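3' terminal uridylyl transferase (Trypanosoma brucei, PDB 5HZD) adds uridines from UTP to the 3' ends of guide RNAs, ribosomal RNAs and some mRNAs of the mitochondrion and takes part in RNA editing. Local coordinates at residues A[95-100]-A[104-109]. Residues are numbered along the deposited sequence; the frame is centred on the assembly and turned at random.
Sequences CVVRRW and ARVFIF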
loop_
_atom_site.group_PDB
_atom_site.type_symbol
_atom_site.label_atom_id
_atom_site.label_comp_id
_atom_site.label_asym_id
_atom_site.label_seq_id
_atom_site.Cartn_x
_atom_site.Cartn_y
_atom_site.Cartn_z
ATOM N N CYS A 95 1.999 -8.982 19.909
ATOM C CA CYS A 95 1.621 -9.489 21.241
ATOM C C CYS A 95 0.248 -10.110 21.228
ATOM O O CYS A 95 -0.019 -11.126 21.883
ATOM C CB CYS A 95 1.592 -8.343 22.240
ATOM S SG CYS A 95 3.161 -7.608 22.623
ATOM N N VAL A 96 -0.656 -9.467 20.496
ATOM C CA VAL A 96 -2.023 -9.958 20.451
ATOM C C VAL A 96 -2.076 -11.247 19.642
ATOM O O VAL A 96 -2.627 -12.269 20.108
ATOM C CB VAL A 96 -2.966 -8.920 19.798
ATOM C CG1 VAL A 96 -4.385 -9.513 19.688
ATOM C CG2 VAL A 96 -2.971 -7.629 20.586
ATOM N N VAL A 97 -1.493 -11.249 18.431
ATOM C CA VAL A 97 -1.676 -12.426 17.583
ATOM C C VAL A 97 -0.932 -13.647 18.095
ATOM O O VAL A 97 -1.357 -14.767 17.809
ATOM C CB VAL A 97 -1.371 -12.169 16.105
ATOM C CG1 VAL A 97 -2.173 -10.956 15.611
ATOM C CG2 VAL A 97 0.080 -11.937 15.920
ATOM N N ARG A 98 0.141 -13.461 18.870
ATOM C CA ARG A 98 0.807 -14.642 19.448
ATOM C C ARG A 98 -0.040 -15.384 20.456
ATOM O O ARG A 98 0.233 -16.533 20.746
ATOM C CB ARG A 98 2.167 -14.274 20.048
ATOM C CG ARG A 98 3.178 -13.977 18.953
ATOM C CD ARG A 98 4.563 -13.667 19.502
ATOM N NE ARG A 98 5.065 -14.876 20.154
ATOM C CZ ARG A 98 6.210 -14.965 20.821
ATOM N NH1 ARG A 98 6.559 -16.128 21.359
ATOM N NH2 ARG A 98 6.971 -13.901 20.978
ATOM N N ARG A 99 -1.072 -14.763 21.001
ATOM C CA ARG A 99 -1.983 -15.499 21.885
ATOM C C ARG A 99 -2.829 -16.483 21.079
ATOM O O ARG A 99 -3.218 -17.530 21.587
ATOM C CB ARG A 99 -2.865 -14.540 22.696
ATOM C CG ARG A 99 -4.090 -15.169 23.391
ATOM C CD ARG A 99 -3.761 -16.019 24.634
ATOM N NE ARG A 99 -2.657 -15.499 25.440
ATOM C CZ ARG A 99 -2.770 -14.538 26.352
ATOM N NH1 ARG A 99 -3.944 -13.960 26.575
ATOM N NH2 ARG A 99 -1.700 -14.148 27.036
ATOM N N TRP A 100 -3.078 -16.160 19.805
ATOM C CA TRP A 100 -3.788 -17.055 18.900
ATOM C C TRP A 100 -2.845 -18.129 18.342
ATOM O O TRP A 100 -3.164 -19.326 18.318
ATOM C CB TRP A 100 -4.400 -16.215 17.781
ATOM C CG TRP A 100 -4.864 -16.979 16.603
ATOM C CD1 TRP A 100 -5.912 -17.841 16.538
ATOM C CD2 TRP A 100 -4.272 -16.942 15.307
ATOM N NE1 TRP A 100 -6.018 -18.350 15.254
ATOM C CE2 TRP A 100 -5.025 -17.810 14.483
ATOM C CE3 TRP A 100 -3.191 -16.246 14.761
ATOM C CZ2 TRP A 100 -4.707 -18.028 13.132
ATOM C CZ3 TRP A 100 -2.859 -16.460 13.426
ATOM C CH2 TRP A 100 -3.643 -17.337 12.620
ATOM N N ALA A 104 3.320 -17.167 15.111
ATOM C CA ALA A 104 3.033 -16.082 14.179
ATOM C C ALA A 104 3.852 -14.824 14.481
ATOM O O ALA A 104 4.060 -14.458 15.647
ATOM C CB ALA A 104 1.573 -15.745 14.209
ATOM N N ARG A 105 4.279 -14.144 13.414
ATOM C CA ARG A 105 4.957 -12.864 13.531
ATOM C C ARG A 105 4.282 -11.882 12.593
ATOM O O ARG A 105 3.600 -12.284 11.648
ATOM C CB ARG A 105 6.456 -12.991 13.220
ATOM C CG ARG A 105 7.205 -13.906 14.219
ATOM C CD ARG A 105 7.177 -13.320 15.620
ATOM N NE ARG A 105 7.953 -14.167 16.551
ATOM C CZ ARG A 105 7.456 -15.209 17.219
ATOM N NH1 ARG A 105 6.187 -15.554 17.084
ATOM N NH2 ARG A 105 8.244 -15.926 18.013
ATOM N N VAL A 106 4.442 -10.600 12.881
ATOM C CA VAL A 106 3.731 -9.556 12.142
ATOM C C VAL A 106 4.727 -8.801 11.265
ATOM O O VAL A 106 5.768 -8.356 11.739
ATOM C CB VAL A 106 3.019 -8.571 13.115
ATOM C CG1 VAL A 106 2.302 -7.433 12.324
ATOM C CG2 VAL A 106 1.963 -9.319 13.957
ATOM N N PHE A 107 4.396 -8.666 9.976
ATOM C CA PHE A 107 5.253 -7.972 9.009
ATOM C C PHE A 107 4.480 -6.775 8.488
ATOM O O PHE A 107 3.336 -6.940 8.064
ATOM C CB PHE A 107 5.486 -8.887 7.798
ATOM C CG PHE A 107 6.226 -10.175 8.113
ATOM C CD1 PHE A 107 5.577 -11.211 8.799
ATOM C CD2 PHE A 107 7.523 -10.389 7.664
ATOM C CE1 PHE A 107 6.224 -12.393 9.083
ATOM C CE2 PHE A 107 8.172 -11.594 7.928
ATOM C CZ PHE A 107 7.537 -12.585 8.655
ATOM N N ILE A 108 5.060 -5.574 8.499
ATOM C CA ILE A 108 4.407 -4.443 7.812
ATOM C C ILE A 108 4.668 -4.527 6.306
ATOM O O ILE A 108 5.788 -4.833 5.883
ATOM C CB ILE A 108 4.905 -3.108 8.340
ATOM C CG1 ILE A 108 4.409 -2.914 9.777
ATOM C CG2 ILE A 108 4.432 -1.940 7.418
ATOM C CD1 ILE A 108 4.974 -1.668 10.484
ATOM N N PHE A 109 3.648 -4.248 5.499
ATOM C CA PHE A 109 3.907 -4.050 4.058
ATOM C C PHE A 109 3.116 -2.874 3.556
ATOM O O PHE A 109 2.495 -2.169 4.347
ATOM C CB PHE A 109 3.711 -5.340 3.241
ATOM C CG PHE A 109 2.285 -5.843 3.167
ATOM C CD1 PHE A 109 1.741 -6.603 4.193
ATOM C CD2 PHE A 109 1.509 -5.574 2.060
ATOM C CE1 PHE A 109 0.423 -7.106 4.089
ATOM C CE2 PHE A 109 0.198 -6.027 1.956
ATOM C CZ PHE A 109 -0.351 -6.805 2.992
#
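The backbones of Arg98 and Ala104 come closest, 5.9 Å between CA atoms, where the end of helix 80-100 turns back through a short loop into strand 105-109. No hydrogen bond links the two segments; the contact is made mainly by side chains.

On the buried side, Val97 CG2 touches Val106 CG2 at 3.8 Å. Val97 CG1 is anti to the carbonyl carbon (chi1 -53°), which leaves CG2 between the backbone N and that carbon, facing the strand. The same CG2 methyl is 4.4 Å from Ala104 CB.

On the outer side, two guanidinium groups stack. That of Arg98 lies flat on that of Arg105, centres 3.8 Å apart and planes 26° from parallel. Arg105 NH2 sits over the middle of the Arg98 group, 3.6 Å from Arg98 CZ. Arg98 NE and Arg105 NH1 are 3.3 Å apart, but both are donors and do not bond. The Arg105 chain bends at chi2 (-64°), which brings its end back toward the helix. Its NH1 then donates to Ala104 O at 2.8 Å, in the guanidinium plane but from above the carbonyl plane. Arg98 CG packs against that same oxygen at 3.5 Å.

Asp102, in the connecting loop, forms a salt bridge with Arg98 NH1 and accepts a hydrogen bond from Arg105 NH1 on its backbone O. Strand 105-109 is an edge strand of the palm sheet and pairs with strand 124-129, which carries the predicted catalytic metal ligand Asp125. The carboxylate of Asp102 probably offsets part of the like-charge repulsion, and the bonds from Arg105 NH1 to the backbone oxygens of Asp102 and Ala104 probably hold its guanidinium in the stacked position.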